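PDB 4S3J: cortical-lytic enzyme from Bacillus cereus, which acts as an N-acetylglucosaminidase that degrades partially broken-down cortex peptidoglycan during spore germination, recognising its muramic acid delta-lactam residues. Local coordinates for residues E220-E225 and F264-Y269; E228-F233 and K270-I275. All coordinates share one frame; numbering follows the deposited sequence.

Interaction 1: E220-E225 and F264-Y269; sequences ESVAPE and FEAHDY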
ATOM      1  N   GLU A 220     -15.333 -11.499   1.371  1.00 19.75           N
ATOM      2  CA  GLU A 220     -14.355 -12.550   1.657  1.00 20.30           C
ATOM      3  C   GLU A 220     -15.018 -13.705   2.411  1.00 25.18           C
ATOM      4  O   GLU A 220     -16.107 -13.548   2.948  1.00 23.59           O
ATOM      5  CB  GLU A 220     -13.180 -11.985   2.450  1.00 19.48           C
ATOM      6  CG  GLU A 220     -12.454 -10.894   1.683  1.00 19.79           C
ATOM      7  CD  GLU A 220     -11.283 -10.320   2.432  1.00 22.12           C
ATOM      8  OE1 GLU A 220     -10.529 -11.093   3.063  1.00 31.55           O
ATOM      9  OE2 GLU A 220     -11.131  -9.076   2.415  1.00 23.90           O
ATOM     10  N   SER A 221     -14.352 -14.857   2.431  1.00 20.39           N
ATOM     11  CA  SER A 221     -14.918 -16.091   2.988  1.00 24.85           C
ATOM     12  C   SER A 221     -16.248 -16.420   2.340  1.00 28.01           C
ATOM     13  O   SER A 221     -17.188 -16.872   3.005  1.00 26.10           O
ATOM     14  CB  SER A 221     -15.095 -15.987   4.505  1.00 29.60           C
ATOM     15  OG  SER A 221     -13.858 -15.757   5.137  1.00 36.74           O
ATOM     16  N   VAL A 222     -16.327 -16.162   1.043  1.00 25.05           N
ATOM     17  CA  VAL A 222     -17.492 -16.539   0.256  1.00 25.35           C
ATOM     18  C   VAL A 222     -17.431 -18.041  -0.018  1.00 24.52           C
ATOM     19  O   VAL A 222     -16.381 -18.567  -0.357  1.00 28.54           O
ATOM     20  CB  VAL A 222     -17.537 -15.736  -1.053  1.00 24.16           C
ATOM     21  CG1 VAL A 222     -18.685 -16.172  -1.965  1.00 23.32           C
ATOM     22  CG2 VAL A 222     -17.610 -14.246  -0.755  1.00 25.28           C
ATOM     23  N   ALA A 223     -18.558 -18.734   0.135  1.00 24.40           N
ATOM     24  CA  ALA A 223     -18.607 -20.167  -0.148  1.00 24.10           C
ATOM     25  C   ALA A 223     -18.203 -20.476  -1.601  1.00 26.92           C
ATOM     26  O   ALA A 223     -18.589 -19.755  -2.511  1.00 26.68           O
ATOM     27  CB  ALA A 223     -19.999 -20.699   0.119  1.00 25.53           C
ATOM     28  N   PRO A 224     -17.449 -21.566  -1.826  1.00 30.25           N
ATOM     29  CA  PRO A 224     -17.080 -21.946  -3.199  1.00 25.51           C
ATOM     30  C   PRO A 224     -18.285 -22.138  -4.121  1.00 24.16           C
ATOM     31  O   PRO A 224     -18.199 -21.896  -5.328  1.00 29.24           O
ATOM     32  CB  PRO A 224     -16.352 -23.280  -3.023  1.00 35.11           C
ATOM     33  CG  PRO A 224     -16.034 -23.400  -1.610  1.00 40.54           C
ATOM     34  CD  PRO A 224     -16.930 -22.511  -0.825  1.00 33.80           C
ATOM     35  N   GLU A 225     -19.405 -22.581  -3.555  1.00 26.53           N
ATOM     36  CA  GLU A 225     -20.598 -22.833  -4.353  1.00 29.18           C
ATOM     37  C   GLU A 225     -21.217 -21.536  -4.879  1.00 29.95           C
ATOM     38  O   GLU A 225     -22.085 -21.565  -5.735  1.00 33.00           O
ATOM     39  CB  GLU A 225     -21.628 -23.608  -3.521  1.00 35.65           C
ATOM     40  CG  GLU A 225     -21.195 -25.029  -3.137  1.00 36.40           C
ATOM     41  CD  GLU A 225     -20.344 -25.108  -1.870  1.00 31.42           C
ATOM     42  OE1 GLU A 225     -20.116 -24.082  -1.194  1.00 30.45           O
ATOM     43  OE2 GLU A 225     -19.893 -26.225  -1.558  1.00 41.84           O
ATOM     44  N   PHE A 264     -10.505 -20.352  -1.833  1.00 57.98           N
ATOM     45  CA  PHE A 264     -10.129 -19.362  -2.855  1.00 50.48           C
ATOM     46  C   PHE A 264     -11.099 -19.223  -4.021  1.00 46.01           C
ATOM     47  O   PHE A 264     -11.080 -18.210  -4.729  1.00 28.82           O
ATOM     48  CB  PHE A 264      -8.795 -19.711  -3.514  1.00 63.95           C
ATOM     49  CG  PHE A 264      -7.594 -19.611  -2.631  1.00 80.33           C
ATOM     50  CD1 PHE A 264      -6.938 -18.400  -2.463  1.00 81.92           C
ATOM     51  CD2 PHE A 264      -7.070 -20.740  -2.037  1.00 82.54           C
ATOM     52  CE1 PHE A 264      -5.807 -18.316  -1.678  1.00 78.04           C
ATOM     53  CE2 PHE A 264      -5.942 -20.666  -1.256  1.00 73.93           C
ATOM     54  CZ  PHE A 264      -5.310 -19.451  -1.073  1.00 79.56           C
ATOM     55  N   GLU A 265     -11.857 -20.284  -4.288  1.00 34.23           N
ATOM     56  CA  GLU A 265     -12.559 -20.429  -5.556  1.00 33.36           C
ATOM     57  C   GLU A 265     -13.478 -19.273  -5.866  1.00 27.34           C
ATOM     58  O   GLU A 265     -13.592 -18.876  -7.018  1.00 29.51           O
ATOM     59  CB  GLU A 265     -13.387 -21.720  -5.584  1.00 34.12           C
ATOM     60  CG  GLU A 265     -12.589 -22.998  -5.419  1.00 61.94           C
ATOM     61  CD  GLU A 265     -13.449 -24.241  -5.586  1.00 78.44           C
ATOM     62  OE1 GLU A 265     -14.558 -24.126  -6.149  1.00 80.05           O
ATOM     63  OE2 GLU A 265     -13.020 -25.330  -5.151  1.00 90.17           O
ATOM     64  N   ALA A 266     -14.113 -18.710  -4.844  1.00 25.11           N
ATOM     65  CA  ALA A 266     -15.117 -17.688  -5.073  1.00 24.83           C
ATOM     66  C   ALA A 266     -14.536 -16.386  -5.598  1.00 25.67           C
ATOM     67  O   ALA A 266     -15.287 -15.531  -6.047  1.00 24.68           O
ATOM     68  CB  ALA A 266     -15.881 -17.422  -3.793  1.00 25.85           C
ATOM     69  N   HIS A 267     -13.212 -16.228  -5.544  1.00 21.10           N
ATOM     70  CA  HIS A 267     -12.577 -15.051  -6.145  1.00 24.19           C
ATOM     71  C   HIS A 267     -12.059 -15.415  -7.538  1.00 22.53           C
ATOM     72  O   HIS A 267     -10.915 -15.836  -7.719  1.00 24.75           O
ATOM     73  CB  HIS A 267     -11.456 -14.505  -5.260  1.00 19.86           C
ATOM     74  CG  HIS A 267     -11.952 -13.680  -4.123  1.00 22.98           C
ATOM     75  ND1 HIS A 267     -11.116 -12.881  -3.348  1.00 22.44           N
ATOM     76  CD2 HIS A 267     -13.189 -13.502  -3.608  1.00 23.12           C
ATOM     77  CE1 HIS A 267     -11.818 -12.271  -2.434  1.00 22.05           C
ATOM     78  NE2 HIS A 267     -13.090 -12.629  -2.554  1.00 22.10           N
ATOM     79  N   ASP A 268     -12.935 -15.230  -8.514  1.00 20.72           N
ATOM     80  CA  ASP A 268     -12.706 -15.650  -9.888  1.00 22.57           C
ATOM     81  C   ASP A 268     -12.008 -14.529 -10.646  1.00 24.04           C
ATOM     82  O   ASP A 268     -12.649 -13.592 -11.128  1.00 25.24           O
ATOM     83  CB  ASP A 268     -14.054 -16.015 -10.519  1.00 23.93           C
ATOM     84  CG  ASP A 268     -13.938 -16.712 -11.875  1.00 27.67           C
ATOM     85  OD1 ASP A 268     -12.948 -16.496 -12.612  1.00 25.87           O
ATOM     86  OD2 ASP A 268     -14.874 -17.501 -12.192  1.00 29.08           O
ATOM     87  N   TYR A 269     -10.680 -14.616 -10.735  1.00 26.22           N
ATOM     88  CA  TYR A 269      -9.882 -13.559 -11.336  1.00 22.29           C
ATOM     89  C   TYR A 269     -10.351 -13.228 -12.759  1.00 22.21           C
ATOM     90  O   TYR A 269     -10.610 -12.067 -13.079  1.00 26.37           O
ATOM     91  CB  TYR A 269      -8.400 -13.962 -11.370  1.00 26.35           C
ATOM     92  CG  TYR A 269      -7.549 -13.582 -10.151  1.00 23.26           C
ATOM     93  CD1 TYR A 269      -7.961 -13.864  -8.853  1.00 21.80           C
ATOM     94  CD2 TYR A 269      -6.305 -12.990 -10.324  1.00 24.09           C
ATOM     95  CE1 TYR A 269      -7.170 -13.531  -7.759  1.00 19.73           C
ATOM     96  CE2 TYR A 269      -5.516 -12.656  -9.249  1.00 22.22           C
ATOM     97  CZ  TYR A 269      -5.936 -12.929  -7.972  1.00 19.81           C
ATOM     98  OH  TYR A 269      -5.123 -12.598  -6.908  1.00 22.23           O
TER
HETATM   99  O   HOH W   1     -14.585 -19.771  -2.181  1.00 31.89           O

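Interaction 2: E228-F233 and K270-I275; sequences EAYNRF and KAQGQI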
ATOM      1  N   GLU A 228     -20.010 -18.521  -9.058  1.00 25.61           N
ATOM      2  CA  GLU A 228     -20.708 -17.974 -10.214  1.00 29.87           C
ATOM      3  C   GLU A 228     -21.834 -17.016  -9.806  1.00 28.41           C
ATOM      4  O   GLU A 228     -22.101 -16.056 -10.531  1.00 26.18           O
ATOM      5  CB  GLU A 228     -21.246 -19.103 -11.096  1.00 36.41           C
ATOM      6  CG  GLU A 228     -22.001 -18.612 -12.314  1.00 48.48           C
ATOM      7  CD  GLU A 228     -21.190 -17.657 -13.185  1.00 59.65           C
ATOM      8  OE1 GLU A 228     -19.940 -17.781 -13.249  1.00 49.22           O
ATOM      9  OE2 GLU A 228     -21.822 -16.768 -13.796  1.00 43.33           O
ATOM     10  N   ALA A 229     -22.478 -17.255  -8.654  1.00 26.45           N
ATOM     11  CA  ALA A 229     -23.494 -16.329  -8.140  1.00 24.44           C
ATOM     12  C   ALA A 229     -22.877 -14.955  -7.818  1.00 22.92           C
ATOM     13  O   ALA A 229     -23.520 -13.917  -7.985  1.00 27.41           O
ATOM     14  CB  ALA A 229     -24.197 -16.920  -6.905  1.00 23.67           C
ATOM     15  N   TYR A 230     -21.633 -14.943  -7.349  1.00 22.85           N
ATOM     16  CA  TYR A 230     -20.929 -13.687  -7.103  1.00 23.04           C
ATOM     17  C   TYR A 230     -20.649 -12.991  -8.445  1.00 22.27           C
ATOM     18  O   TYR A 230     -20.871 -11.788  -8.592  1.00 23.81           O
ATOM     19  CB  TYR A 230     -19.619 -13.938  -6.337  1.00 22.04           C
ATOM     20  CG  TYR A 230     -18.899 -12.706  -5.803  1.00 21.07           C
ATOM     21  CD1 TYR A 230     -19.503 -11.450  -5.781  1.00 23.82           C
ATOM     22  CD2 TYR A 230     -17.607 -12.808  -5.325  1.00 23.64           C
ATOM     23  CE1 TYR A 230     -18.832 -10.334  -5.288  1.00 25.84           C
ATOM     24  CE2 TYR A 230     -16.920 -11.685  -4.833  1.00 23.27           C
ATOM     25  CZ  TYR A 230     -17.548 -10.458  -4.814  1.00 21.38           C
ATOM     26  OH  TYR A 230     -16.897  -9.347  -4.333  1.00 21.82           O
ATOM     27  N   ASN A 231     -20.164 -13.749  -9.422  1.00 24.88           N
ATOM     28  CA  ASN A 231     -19.972 -13.200 -10.769  1.00 23.37           C
ATOM     29  C   ASN A 231     -21.258 -12.590 -11.314  1.00 24.59           C
ATOM     30  O   ASN A 231     -21.246 -11.480 -11.838  1.00 27.43           O
ATOM     31  CB  ASN A 231     -19.454 -14.264 -11.746  1.00 29.57           C
ATOM     32  CG  ASN A 231     -18.088 -14.775 -11.383  1.00 28.82           C
ATOM     33  OD1 ASN A 231     -17.317 -14.089 -10.707  1.00 26.26           O
ATOM     34  ND2 ASN A 231     -17.762 -15.983 -11.840  1.00 28.13           N
ATOM     35  N   ARG A 232     -22.381 -13.295 -11.165  1.00 27.19           N
ATOM     36  CA  ARG A 232     -23.661 -12.772 -11.647  1.00 26.36           C
ATOM     37  C   ARG A 232     -24.073 -11.519 -10.900  1.00 28.43           C
ATOM     38  O   ARG A 232     -24.603 -10.588 -11.495  1.00 25.16           O
ATOM     39  CB  ARG A 232     -24.782 -13.806 -11.524  1.00 29.96           C
ATOM     40  CG  ARG A 232     -24.669 -15.015 -12.409  1.00 49.22           C
ATOM     41  CD  ARG A 232     -26.016 -15.706 -12.493  1.00 53.94           C
ATOM     42  NE  ARG A 232     -26.444 -16.203 -11.184  1.00 32.78           N
ATOM     43  CZ  ARG A 232     -26.130 -17.399 -10.694  1.00 44.90           C
ATOM     44  NH1 ARG A 232     -25.392 -18.240 -11.411  1.00 49.86           N
ATOM     45  NH2 ARG A 232     -26.562 -17.761  -9.489  1.00 45.25           N
ATOM     46  N   PHE A 233     -23.859 -11.496  -9.585  1.00 22.73           N
ATOM     47  CA  PHE A 233     -24.151 -10.293  -8.826  1.00 25.11           C
ATOM     48  C   PHE A 233     -23.338  -9.112  -9.360  1.00 26.90           C
ATOM     49  O   PHE A 233     -23.874  -8.024  -9.555  1.00 22.97           O
ATOM     50  CB  PHE A 233     -23.862 -10.511  -7.334  1.00 23.86           C
ATOM     51  CG  PHE A 233     -23.895  -9.253  -6.521  1.00 25.93           C
ATOM     52  CD1 PHE A 233     -25.084  -8.579  -6.308  1.00 27.79           C
ATOM     53  CD2 PHE A 233     -22.732  -8.750  -5.946  1.00 23.29           C
ATOM     54  CE1 PHE A 233     -25.120  -7.424  -5.551  1.00 24.93           C
ATOM     55  CE2 PHE A 233     -22.766  -7.594  -5.180  1.00 26.86           C
ATOM     56  CZ  PHE A 233     -23.958  -6.934  -4.985  1.00 24.13           C
ATOM     57  N   LYS A 270     -10.517 -14.261 -13.590  1.00 26.42           N
ATOM     58  CA  LYS A 270     -10.858 -14.067 -14.995  1.00 31.96           C
ATOM     59  C   LYS A 270     -12.237 -13.433 -15.141  1.00 27.11           C
ATOM     60  O   LYS A 270     -12.414 -12.472 -15.879  1.00 26.02           O
ATOM     61  CB  LYS A 270     -10.847 -15.406 -15.729  1.00 41.19           C
ATOM     62  CG  LYS A 270     -10.946 -15.317 -17.249  1.00 69.28           C
ATOM     63  CD  LYS A 270     -10.941 -16.716 -17.857  1.00 97.40           C
ATOM     64  CE  LYS A 270      -9.583 -17.385 -17.789  1.00108.13           C
ATOM     65  NZ  LYS A 270      -9.646 -18.775 -18.320  1.00116.26           N
ATOM     66  N   ALA A 271     -13.221 -13.974 -14.430  1.00 24.89           N
ATOM     67  CA  ALA A 271     -14.575 -13.452 -14.527  1.00 24.24           C
ATOM     68  C   ALA A 271     -14.690 -12.026 -14.005  1.00 25.30           C
ATOM     69  O   ALA A 271     -15.315 -11.182 -14.637  1.00 27.81           O
ATOM     70  CB  ALA A 271     -15.552 -14.366 -13.782  1.00 25.97           C
ATOM     71  N   GLN A 272     -14.114 -11.759 -12.835  1.00 25.89           N
ATOM     72  CA  GLN A 272     -14.225 -10.419 -12.274  1.00 25.36           C
ATOM     73  C   GLN A 272     -13.504  -9.412 -13.163  1.00 25.02           C
ATOM     74  O   GLN A 272     -14.006  -8.315 -13.395  1.00 26.73           O
ATOM     75  CB  GLN A 272     -13.676 -10.380 -10.835  1.00 23.08           C
ATOM     76  CG  GLN A 272     -14.527 -11.183  -9.839  1.00 22.31           C
ATOM     77  CD  GLN A 272     -14.296 -10.801  -8.380  1.00 24.71           C
ATOM     78  OE1 GLN A 272     -13.789  -9.722  -8.085  1.00 27.76           O
ATOM     79  NE2 GLN A 272     -14.641 -11.707  -7.470  1.00 25.46           N
ATOM     80  N   GLY A 273     -12.354  -9.803 -13.703  1.00 24.29           N
ATOM     81  CA  GLY A 273     -11.575  -8.921 -14.556  1.00 27.24           C
ATOM     82  C   GLY A 273     -12.319  -8.464 -15.799  1.00 31.78           C
ATOM     83  O   GLY A 273     -12.048  -7.400 -16.363  1.00 32.62           O
ATOM     84  N   GLN A 274     -13.263  -9.290 -16.234  1.00 28.78           N
ATOM     85  CA  GLN A 274     -14.080  -8.986 -17.385  1.00 31.22           C
ATOM     86  C   GLN A 274     -15.220  -8.013 -17.044  1.00 38.69           C
ATOM     87  O   GLN A 274     -15.766  -7.351 -17.924  1.00 31.36           O
ATOM     88  CB  GLN A 274     -14.624 -10.296 -17.973  1.00 32.18           C
ATOM     89  CG  GLN A 274     -15.143 -10.173 -19.384  1.00 52.01           C
ATOM     90  CD  GLN A 274     -15.402 -11.525 -20.025  1.00 71.21           C
ATOM     91  OE1 GLN A 274     -14.797 -12.529 -19.647  1.00 74.04           O
ATOM     92  NE2 GLN A 274     -16.297 -11.556 -21.004  1.00 73.14           N
ATOM     93  N   ILE A 275     -15.620  -7.989 -15.775  1.00 25.73           N
ATOM     94  CA  ILE A 275     -16.754  -7.193 -15.331  1.00 27.41           C
ATOM     95  C   ILE A 275     -16.368  -5.837 -14.741  1.00 27.74           C
ATOM     96  O   ILE A 275     -16.968  -4.818 -15.059  1.00 28.84           O
ATOM     97  CB  ILE A 275     -17.574  -7.961 -14.281  1.00 26.96           C
ATOM     98  CG1 ILE A 275     -18.051  -9.305 -14.845  1.00 30.02           C
ATOM     99  CG2 ILE A 275     -18.770  -7.131 -13.814  1.00 27.19           C
ATOM    100  CD1 ILE A 275     -18.522 -10.287 -13.799  1.00 25.04           C
TER
HETATM  101  O   HOH W   2     -15.749 -14.304  -8.383  1.00 23.77           O

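Interaction 1: E220-E225 and F264-Y269
Val222 and Ala266 make the apolar part of this contact. The methyl of Ala266 rests against one flank of the valine, with its CB 3.6 Å from Val222 CG1. The valine holds CG1 anti to the backbone N (chi1 176°), a rotation that brings CG1 and CB together onto that methyl. Further along, Pro224 brings its ring carbon CB alongside the end of Glu265, 3.7 Å from Glu265 OE1. That is packing of a carbon against a carboxylate oxygen, not a polar bond.

No direct hydrogen bond joins the two segments. One water bridges their backbones instead. It can donate to Val222 O at 2.8 Å and accepts from Ala266 N at 2.9 Å. The water thus serves the amide of Ala266, which lies within the type I turn from Phe264 to His267. That turn is closed by His267 N to Phe264 O at 3.0 Å.

Both segments are loops that follow barrel strands, 214-218 and 246-251, in a TIM barrel of glycosyl hydrolase family 18. Glu220, probably the catalytic proton donor, comes just after the first of these strands.

The contact at that glutamate is looser. Glu220 CG approaches the His267 ring obliquely, 4.4 Å from His267 CE1. Both ring nitrogens of His267 bond to backbone: NE2 to Phe219 O and ND1 to Val252 N. These two bonds fix the rotation of the imidazole and tie it to the ends of both strands.

Interaction 2: E228-F233 and K270-I275
Asn231 meets Ala271 where two neighbouring outer helices of the TIM barrel lie side by side. Helix segments 228-233 and 270-275 run nearly parallel, with their axes 10.0 Å from each other. This is the arrangement of successive helices around a beta/alpha barrel.

Asn231 can be followed outward from its CB. The chi1 of -64° sets CG anti to the carbonyl carbon and swings the amide toward the other helix. There the amide meets the methyl of Ala271, with Asn231 ND2 3.4 Å from Ala271 CB. At the tip the two polar atoms part. OD1 accepts a water at 2.8 Å, and that water accepts from Gln272 NE2 at 3.0 Å. ND2 turns back along its own helix and donates to Glu228 OE1 at 3.2 Å, nearly straight at 170°. The acceptor lies close to the amide plane, but the amide comes to the carboxylate from above its plane. With the water at OD1 and Glu228 at ND2, both polar atoms of this buried amide are used.

Gln272 packs its amide against Tyr230. Its NE2 approaches the ring obliquely and lies 3.5 Å from Tyr230 CE2; amide and ring planes are 73° apart. Its OE1 bonds to Thr249 OG1 of strand 246-251. With the water on NE2, this holds the amide between the barrel wall and the helix pair.

Ile275 closes the contact one turn later. It also touches Leu234. Ile275 CD1 sits 3.6 Å from the backbone oxygen Asn231 O.

How the interactions relate
The segments alternate along the chain: 220-225, 228-233, 264-269, 270-275. Each loop of interaction 1 is followed by a helix of interaction 2, 227-240 and 269-275. The centres of the contacts are about 11 Å apart, and both belong to the family 18 barrel. They also touch. Asp268 caps the start of helix 269-275 through OD1 to Ala271 N. Asp268 OD2 forms a salt bridge with Arg227 NH1 and probably accepts from Asn231 ND2, 3.3 Å away. Tyr230 packs its CD2 against Ala266 O. Two successive strand-loop-helix units are thus joined, from the loop that carries Glu220, the probable proton donor, and its neighbour to the outer helices.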